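Local coordinates for 4-alpha-glucanotransferase (PDB 5B68), which belongs to the 4-alpha-glucanotransferase family, also known as amylomaltases or disproportionating enzymes, and joins an N-terminal beta sandwich to a domain of the TIM-barrel class, at residues E535-P538 / S539-G542; G542-Q546 / E547-P551; Y356-L359 / Q360-C363. All blocks are in the same frame, centred on the assembly; numbering follows the deposited sequence.

Contact 1: residues E535-P538 / S539-G542; sequences EHSP and SQPG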
loop_
_atom_site.group_PDB
_atom_site.type_symbol
_atom_site.label_atom_id
_atom_site.label_comp_id
_atom_site.label_asym_id
_atom_site.label_seq_id
_atom_site.Cartn_x
_atom_site.Cartn_y
_atom_site.Cartn_z
ATOM N N GLU A 535 21.567 -3.263 -5.045
ATOM C CA GLU A 535 22.048 -1.976 -5.490
ATOM C C GLU A 535 23.360 -2.067 -6.252
ATOM O O GLU A 535 24.307 -2.710 -5.761
ATOM C CB GLU A 535 22.300 -1.053 -4.296
ATOM C CG GLU A 535 21.056 -0.535 -3.548
ATOM C CD GLU A 535 20.005 0.095 -4.464
ATOM O OE1 GLU A 535 18.787 -0.225 -4.307
ATOM O OE2 GLU A 535 20.429 0.902 -5.301
ATOM N N HIS A 536 23.426 -1.391 -7.404
ATOM C CA HIS A 536 24.571 -1.411 -8.279
ATOM C C HIS A 536 25.001 -0.008 -8.323
ATOM O O HIS A 536 24.179 0.905 -8.139
ATOM C CB HIS A 536 24.183 -1.932 -9.712
ATOM C CG HIS A 536 23.866 -3.381 -9.765
ATOM N ND1 HIS A 536 24.776 -4.317 -10.195
ATOM C CD2 HIS A 536 22.723 -4.057 -9.511
ATOM C CE1 HIS A 536 24.222 -5.519 -10.149
ATOM N NE2 HIS A 536 22.970 -5.391 -9.739
ATOM N N SER A 537 26.299 0.202 -8.517
ATOM C CA SER A 537 26.850 1.518 -8.608
ATOM C C SER A 537 26.347 2.165 -9.920
ATOM O O SER A 537 26.402 1.532 -10.956
ATOM C CB SER A 537 28.373 1.393 -8.644
ATOM O OG SER A 537 29.040 2.623 -8.642
ATOM N N PRO A 538 25.859 3.401 -9.870
ATOM C CA PRO A 538 25.697 4.040 -11.162
ATOM C C PRO A 538 27.042 4.205 -11.875
ATOM O O PRO A 538 27.073 4.091 -13.093
ATOM C CB PRO A 538 25.127 5.398 -10.812
ATOM C CG PRO A 538 25.708 5.692 -9.468
ATOM C CD PRO A 538 25.790 4.370 -8.764
ATOM N N SER A 539 28.134 4.412 -11.121
ATOM C CA SER A 539 29.434 4.802 -11.687
ATOM C C SER A 539 30.393 3.669 -12.169
ATOM O O SER A 539 30.789 3.672 -13.332
ATOM C CB SER A 539 30.162 5.741 -10.719
ATOM O OG SER A 539 30.598 5.095 -9.546
ATOM N N GLN A 540 30.796 2.742 -11.293
ATOM C CA GLN A 540 31.687 1.618 -11.669
ATOM C C GLN A 540 30.849 0.356 -11.765
ATOM O O GLN A 540 29.686 0.377 -11.430
ATOM C CB GLN A 540 32.856 1.461 -10.675
ATOM C CG GLN A 540 32.508 0.923 -9.285
ATOM C CD GLN A 540 33.531 1.293 -8.177
ATOM O OE1 GLN A 540 33.277 1.058 -6.971
ATOM N NE2 GLN A 540 34.692 1.851 -8.577
ATOM N N PRO A 541 31.406 -0.739 -12.286
ATOM C CA PRO A 541 30.611 -1.981 -12.198
ATOM C C PRO A 541 30.662 -2.560 -10.783
ATOM O O PRO A 541 31.632 -2.321 -10.032
ATOM C CB PRO A 541 31.248 -2.930 -13.237
ATOM C CG PRO A 541 32.394 -2.181 -13.857
ATOM C CD PRO A 541 32.626 -0.898 -13.096
ATOM N N GLY A 542 29.615 -3.282 -10.416
ATOM C CA GLY A 542 29.547 -3.863 -9.094
ATOM C C GLY A 542 28.691 -3.073 -8.113
ATOM O O GLY A 542 27.920 -2.176 -8.502
HETATM O O HOH W 1 28.349 1.700 -14.128
#
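Ser537 turns its hydroxyl into the bend that the chain makes through Ser539 and Gln540. A chi1 of -176° swings OG away from its own N and toward two amides further along: Gln540 N donates to Ser537 OG at 3.2 Å in the better bond (156° at the hydrogen), while Ser539 N makes a weak, bent one to the same oxygen, an ST-turn-like link. Ser539 places its own hydroxyl between its backbone N and carbonyl carbon, which brings Ser539 OG to 3.1 Å from Ser537 OG. Both hydroxyls reach the carboxylate of Glu548. Serine suits position 537 because its oxygen can accept from the backbone and still probably give its hydrogen to the acid; Ser539 OG probably donates to Glu548 as well.

The Gln540 side chain rises on the same side, its CG near Ser537 OG, and runs on extended to Arg545. Pro538, at the corner, has no N-H to satisfy. The loop is closed at its base by a nearly straight bond from Ser537 N to Gly542 O, 2.9 Å long, and His536 CA lies beside that same carbonyl. Gly542 takes backbone angles (phi 100°) that suit glycine. A water bridges Pro538 O and, weakly, Gln540 O.

This surface turn lies in the long connection between barrel strands 528-531 and 553-556, with the His536 ring stacked on Trp597 of helix 587-607.

Contact 2: residues G542-Q546 / E547-P551; sequences GPRRQ and EEYRP. With SO4 (sulfate ion), chain I.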
loop_
_atom_site.group_PDB
_atom_site.type_symbol
_atom_site.label_atom_id
_atom_site.label_comp_id
_atom_site.label_asym_id
_atom_site.label_seq_id
_atom_site.Cartn_x
_atom_site.Cartn_y
_atom_site.Cartn_z
ATOM N N GLY A 542 29.615 -3.282 -10.416
ATOM C CA GLY A 542 29.547 -3.863 -9.094
ATOM C C GLY A 542 28.691 -3.073 -8.113
ATOM O O GLY A 542 27.920 -2.176 -8.502
ATOM N N PRO A 543 28.821 -3.397 -6.810
ATOM C CA PRO A 543 27.858 -2.832 -5.865
ATOM C C PRO A 543 27.967 -1.340 -5.688
ATOM O O PRO A 543 29.044 -0.734 -5.827
ATOM C CB PRO A 543 28.193 -3.560 -4.553
ATOM C CG PRO A 543 28.883 -4.842 -4.974
ATOM C CD PRO A 543 29.735 -4.347 -6.143
ATOM N N ARG A 544 26.849 -0.750 -5.293
ATOM C CA ARG A 544 26.815 0.657 -5.006
ATOM C C ARG A 544 27.723 1.070 -3.816
ATOM O O ARG A 544 27.659 0.456 -2.750
ATOM C CB ARG A 544 25.369 1.088 -4.691
ATOM C CG ARG A 544 25.188 2.606 -4.643
ATOM C CD ARG A 544 23.723 2.951 -4.334
ATOM N NE ARG A 544 22.880 2.606 -5.501
ATOM C CZ ARG A 544 22.628 3.418 -6.521
ATOM N NH1 ARG A 544 21.861 2.961 -7.532
ATOM N NH2 ARG A 544 23.073 4.660 -6.568
ATOM N N ARG A 545 28.489 2.124 -3.985
ATOM C CA ARG A 545 29.356 2.586 -2.882
ATOM C C ARG A 545 28.520 3.331 -1.827
ATOM O O ARG A 545 27.446 3.938 -2.122
ATOM C CB ARG A 545 30.462 3.528 -3.372
ATOM C CG ARG A 545 31.427 2.919 -4.429
ATOM C CD ARG A 545 32.376 4.007 -4.913
ATOM N NE ARG A 545 33.398 4.316 -3.909
ATOM C CZ ARG A 545 34.492 3.555 -3.720
ATOM N NH1 ARG A 545 35.377 3.901 -2.784
ATOM N NH2 ARG A 545 34.694 2.430 -4.454
ATOM N N GLN A 546 29.047 3.392 -0.624
ATOM C CA GLN A 546 28.318 4.054 0.449
ATOM C C GLN A 546 27.841 5.423 0.068
ATOM O O GLN A 546 26.656 5.806 0.323
ATOM C CB GLN A 546 29.160 4.145 1.712
ATOM C CG GLN A 546 28.435 4.713 2.906
ATOM C CD GLN A 546 29.304 4.557 4.124
ATOM O OE1 GLN A 546 30.316 5.248 4.264
ATOM N NE2 GLN A 546 28.918 3.647 4.996
ATOM N N GLU A 547 28.765 6.221 -0.480
ATOM C CA GLU A 547 28.485 7.593 -0.810
ATOM C C GLU A 547 27.529 7.759 -2.010
ATOM O O GLU A 547 27.013 8.826 -2.218
ATOM C CB GLU A 547 29.756 8.376 -1.069
ATOM C CG GLU A 547 30.596 7.920 -2.279
ATOM C CD GLU A 547 31.590 6.825 -1.963
ATOM O OE1 GLU A 547 32.538 6.689 -2.784
ATOM O OE2 GLU A 547 31.398 6.056 -0.978
ATOM N N GLU A 548 27.251 6.702 -2.712
ATOM C CA GLU A 548 26.337 6.782 -3.878
ATOM C C GLU A 548 24.891 6.438 -3.539
ATOM O O GLU A 548 24.086 6.386 -4.457
ATOM C CB GLU A 548 26.803 5.798 -4.970
ATOM C CG GLU A 548 28.132 6.199 -5.613
ATOM C CD GLU A 548 28.774 5.134 -6.480
ATOM O OE1 GLU A 548 28.452 3.935 -6.427
ATOM O OE2 GLU A 548 29.702 5.530 -7.216
ATOM N N TYR A 549 24.586 6.129 -2.277
ATOM C CA TYR A 549 23.232 5.845 -1.862
ATOM C C TYR A 549 22.496 7.199 -1.893
ATOM O O TYR A 549 23.019 8.257 -1.444
ATOM C CB TYR A 549 23.159 5.074 -0.506
ATOM C CG TYR A 549 23.300 3.587 -0.594
ATOM C CD1 TYR A 549 24.535 2.998 -0.872
ATOM C CD2 TYR A 549 22.211 2.761 -0.518
ATOM C CE1 TYR A 549 24.636 1.656 -1.002
ATOM C CE2 TYR A 549 22.317 1.410 -0.612
ATOM C CZ TYR A 549 23.538 0.854 -0.875
ATOM O OH TYR A 549 23.643 -0.493 -1.041
ATOM N N ARG A 550 21.303 7.171 -2.514
ATOM C CA ARG A 550 20.434 8.336 -2.668
ATOM C C ARG A 550 20.035 8.856 -1.291
ATOM O O ARG A 550 19.589 8.076 -0.434
ATOM C CB ARG A 550 19.105 7.918 -3.323
ATOM C CG ARG A 550 18.963 8.075 -4.799
ATOM C CD ARG A 550 17.471 7.862 -5.156
ATOM N NE ARG A 550 16.691 9.085 -4.879
ATOM C CZ ARG A 550 15.350 9.163 -4.819
ATOM N NH1 ARG A 550 14.575 8.079 -4.981
ATOM N NH2 ARG A 550 14.777 10.334 -4.584
ATOM N N PRO A 551 20.110 10.143 -1.081
ATOM C CA PRO A 551 19.663 10.690 0.160
ATOM C C PRO A 551 18.136 10.619 0.386
ATOM O O PRO A 551 17.714 10.342 1.504
ATOM C CB PRO A 551 20.084 12.146 0.094
ATOM C CG PRO A 551 21.234 12.106 -0.845
ATOM C CD PRO A 551 20.828 11.139 -1.879
HETATM S S SO4 I . 21.233 6.194 -9.436
HETATM O O1 SO4 I . 21.082 7.114 -8.271
HETATM O O2 SO4 I . 21.686 6.954 -10.647
HETATM O O3 SO4 I . 22.228 5.122 -9.189
HETATM O O4 SO4 I . 19.922 5.532 -9.607
HETATM O O HOH W 2 25.959 -1.457 -1.854
#
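Arg544 NH2 serves two acceptors at once, one of them the backbone oxygen of Glu548. The bond from Arg544 NH2 to Glu548 O is 2.9 Å long and lies close to the guanidinium plane, although the nitrogen stands above the plane of the carbonyl. Its second acceptor is a sulfate oxygen: Arg544 NH2 to sulfate O3 measures 2.8 Å. Arg544 NH1 reaches O3 too, at 2.7 Å, so the two nitrogens pinch one oxygen. Extended chi1 and chi2 (-169° and 180°) lay CG and CD along the Tyr549 ring, and a bend at chi3 (-70°) then turns the guanidinium to Glu548 O and the sulfate. Arg544 CD sits 3.7 Å from the centroid of the Tyr549 ring, over its face, a CH-pi contact that the methylenes of an arginine can make while its charged end bonds to other groups. The phenol, in turn, shares a water with Arg544 O.

Glu548 comes back over the turn and meets the amide of the residue after Arg544: Arg545 N donates to Glu548 OE1 at 3.0 Å, from above the carboxylate plane. In return Glu548 N donates to Arg545 O at 2.8 Å, closing the short 3-10 turn, and a weaker bond from Tyr549 N to Gln546 O follows. Outside, Arg545 and Glu547 run alongside each other in a salt bridge, Arg545 NE to Glu547 OE1 at 2.8 Å, their flat groups steeply inclined.

Arg544 is thus engaged by Glu535 through NE, by Glu548 O through NH2, and by the sulfate. Arg545 N and the hydroxyls of Ser537 and Ser539 occupy the Glu548 carboxylate, consistent with an ionised acid. The sulfate, probably from the crystallisation liquor, shows that the remaining edge of Arg544 can receive an anion.

Contact 3: residues Y356-L359 / Q360-C363; sequences YMWL and QWLC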
loop_
_atom_site.group_PDB
_atom_site.type_symbol
_atom_site.label_atom_id
_atom_site.label_comp_id
_atom_site.label_asym_id
_atom_site.label_seq_id
_atom_site.Cartn_x
_atom_site.Cartn_y
_atom_site.Cartn_z
ATOM N N TYR A 356 -20.009 -5.037 12.791
ATOM C CA TYR A 356 -18.792 -4.825 11.955
ATOM C C TYR A 356 -18.316 -3.397 12.003
ATOM O O TYR A 356 -17.082 -3.122 11.932
ATOM C CB TYR A 356 -18.979 -5.391 10.559
ATOM C CG TYR A 356 -19.069 -6.877 10.547
ATOM C CD1 TYR A 356 -17.927 -7.644 10.755
ATOM C CD2 TYR A 356 -20.316 -7.557 10.367
ATOM C CE1 TYR A 356 -17.969 -9.019 10.773
ATOM C CE2 TYR A 356 -20.366 -8.940 10.364
ATOM C CZ TYR A 356 -19.172 -9.676 10.571
ATOM O OH TYR A 356 -19.155 -11.059 10.553
ATOM N N MET A 357 -19.221 -2.455 12.206
ATOM C CA MET A 357 -18.828 -1.050 12.450
ATOM C C MET A 357 -18.037 -0.920 13.733
ATOM O O MET A 357 -16.947 -0.256 13.822
ATOM C CB MET A 357 -20.048 -0.127 12.429
ATOM C CG MET A 357 -20.720 -0.099 11.057
ATOM S SD MET A 357 -22.333 0.798 11.148
ATOM C CE MET A 357 -21.707 2.436 11.249
ATOM N N TRP A 358 -18.512 -1.630 14.753
ATOM C CA TRP A 358 -17.924 -1.560 16.057
ATOM C C TRP A 358 -16.521 -2.154 16.032
ATOM O O TRP A 358 -15.623 -1.579 16.669
ATOM C CB TRP A 358 -18.866 -2.283 17.042
ATOM C CG TRP A 358 -18.400 -2.456 18.439
ATOM C CD1 TRP A 358 -18.378 -1.546 19.378
ATOM C CD2 TRP A 358 -17.942 -3.678 19.017
ATOM N NE1 TRP A 358 -17.939 -2.102 20.577
ATOM C CE2 TRP A 358 -17.667 -3.426 20.351
ATOM C CE3 TRP A 358 -17.770 -4.973 18.524
ATOM C CZ2 TRP A 358 -17.173 -4.411 21.232
ATOM C CZ3 TRP A 358 -17.304 -5.982 19.419
ATOM C CH2 TRP A 358 -17.001 -5.664 20.754
ATOM N N LEU A 359 -16.331 -3.276 15.319
ATOM C CA LEU A 359 -14.949 -3.825 15.144
ATOM C C LEU A 359 -13.971 -2.794 14.565
ATOM O O LEU A 359 -12.848 -2.714 15.015
ATOM C CB LEU A 359 -14.926 -5.009 14.210
ATOM C CG LEU A 359 -15.655 -6.248 14.745
ATOM C CD1 LEU A 359 -15.512 -7.442 13.817
ATOM C CD2 LEU A 359 -15.196 -6.590 16.150
ATOM N N GLN A 360 -14.414 -1.995 13.575
ATOM C CA GLN A 360 -13.554 -0.911 13.075
ATOM C C GLN A 360 -13.237 0.119 14.110
ATOM O O GLN A 360 -12.118 0.637 14.119
ATOM C CB GLN A 360 -14.154 -0.313 11.788
ATOM C CG GLN A 360 -14.208 -1.296 10.662
ATOM C CD GLN A 360 -12.840 -1.788 10.330
ATOM O OE1 GLN A 360 -11.921 -0.982 10.075
ATOM N NE2 GLN A 360 -12.673 -3.091 10.293
ATOM N N TRP A 361 -14.183 0.468 14.984
ATOM C CA TRP A 361 -13.953 1.448 16.044
ATOM C C TRP A 361 -12.868 0.901 17.034
ATOM O O TRP A 361 -11.934 1.637 17.438
ATOM C CB TRP A 361 -15.291 1.777 16.797
ATOM C CG TRP A 361 -15.127 2.615 17.970
ATOM C CD1 TRP A 361 -14.619 3.895 18.044
ATOM C CD2 TRP A 361 -15.510 2.276 19.308
ATOM N NE1 TRP A 361 -14.642 4.354 19.316
ATOM C CE2 TRP A 361 -15.239 3.400 20.111
ATOM C CE3 TRP A 361 -16.075 1.127 19.892
ATOM C CZ2 TRP A 361 -15.464 3.397 21.497
ATOM C CZ3 TRP A 361 -16.365 1.163 21.245
ATOM C CH2 TRP A 361 -16.006 2.258 22.032
ATOM N N LEU A 362 -12.936 -0.398 17.318
ATOM C CA LEU A 362 -11.977 -1.036 18.199
ATOM C C LEU A 362 -10.601 -1.001 17.526
ATOM O O LEU A 362 -9.579 -0.741 18.230
ATOM C CB LEU A 362 -12.342 -2.499 18.462
ATOM C CG LEU A 362 -13.688 -2.656 19.257
ATOM C CD1 LEU A 362 -13.879 -4.136 19.363
ATOM C CD2 LEU A 362 -13.755 -2.023 20.616
ATOM N N CYS A 363 -10.566 -1.324 16.242
ATOM C CA CYS A 363 -9.270 -1.310 15.503
ATOM C C CYS A 363 -8.718 0.122 15.569
ATOM O O CYS A 363 -7.508 0.348 15.809
ATOM C CB CYS A 363 -9.446 -1.725 14.065
ATOM S SG CYS A 363 -9.757 -3.446 13.785
HETATM O O HOH W 3 -14.941 -4.735 10.651
#
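Residues 356-359 and 360-363 are consecutive turns of helix 349-376, tied by the i to i+4 bonds of an alpha helix. Trp361 N donates to Met357 O at 3.1 Å, Leu362 N to Trp358 O at 3.0 Å, and Cys363 N to Leu359 O at 2.9 Å; the bond from Gln360 N to Tyr356 O is weak.

One helix face is built by Trp358, Trp361 and Leu362. Trp358 holds CG anti to the backbone N (chi1 174°), which sends the indole forward along the helix toward the next turn. There Leu362 lays a methyl on it: Leu362 CD1 is 3.7 Å from the centroid of the six-membered ring of Trp358 and almost straight above it, a CH-pi contact. Trp361 meets the other end of the same indole. Trp358 CD1 lies 3.6 Å from Trp361 CE3, at the edge of the Trp361 ring, and the two planes are inclined at 43°, neither stacked nor edge-to-face. Broad, flat tryptophans can thus touch their own helix and its neighbours together: Trp358 also packs on Leu297 and Ile300 of helix 286-301, while both indoles meet Phe313 of helix 307-338.

Gln360, on another side, is bent at chi2 so that its amide folds back. A water lies 2.8 Å from Gln360 NE2, which donates to it, and 3.0 Å from Tyr356 O, to which it donates; NE2 also donates to Ile243 O.

Apart from the helix backbone bonds, the side chains meet mostly as apolar surfaces, in a group of helices that the chain forms between strands 215-218 and 382-387 in sequence. Its few buried polar ends are matched individually, Gln360 as described and Tyr356 OH by Glu335, which limits the cost of burying them.

Contacts 1 and 2 are neighbours on the surface, sharing Gly542 and the loop between strands 528-531 and 553-556; their centres are about 8 Å apart. Glu548 belongs to both bonding networks. Contact 3 is buried, on the other side of the chain's centre, about 49 Å from contact 1 and 45 Å from contact 2, measured between centres. Chemistry follows place. The irregular loop is shaped by hydroxyls, charges and backbone bonds, including one short 3-10 turn, in place of longer regular structure, whereas in helix 349-376 the backbone already satisfies itself and the side chains of contact 3 supply mainly aromatic and aliphatic packing against adjoining helices.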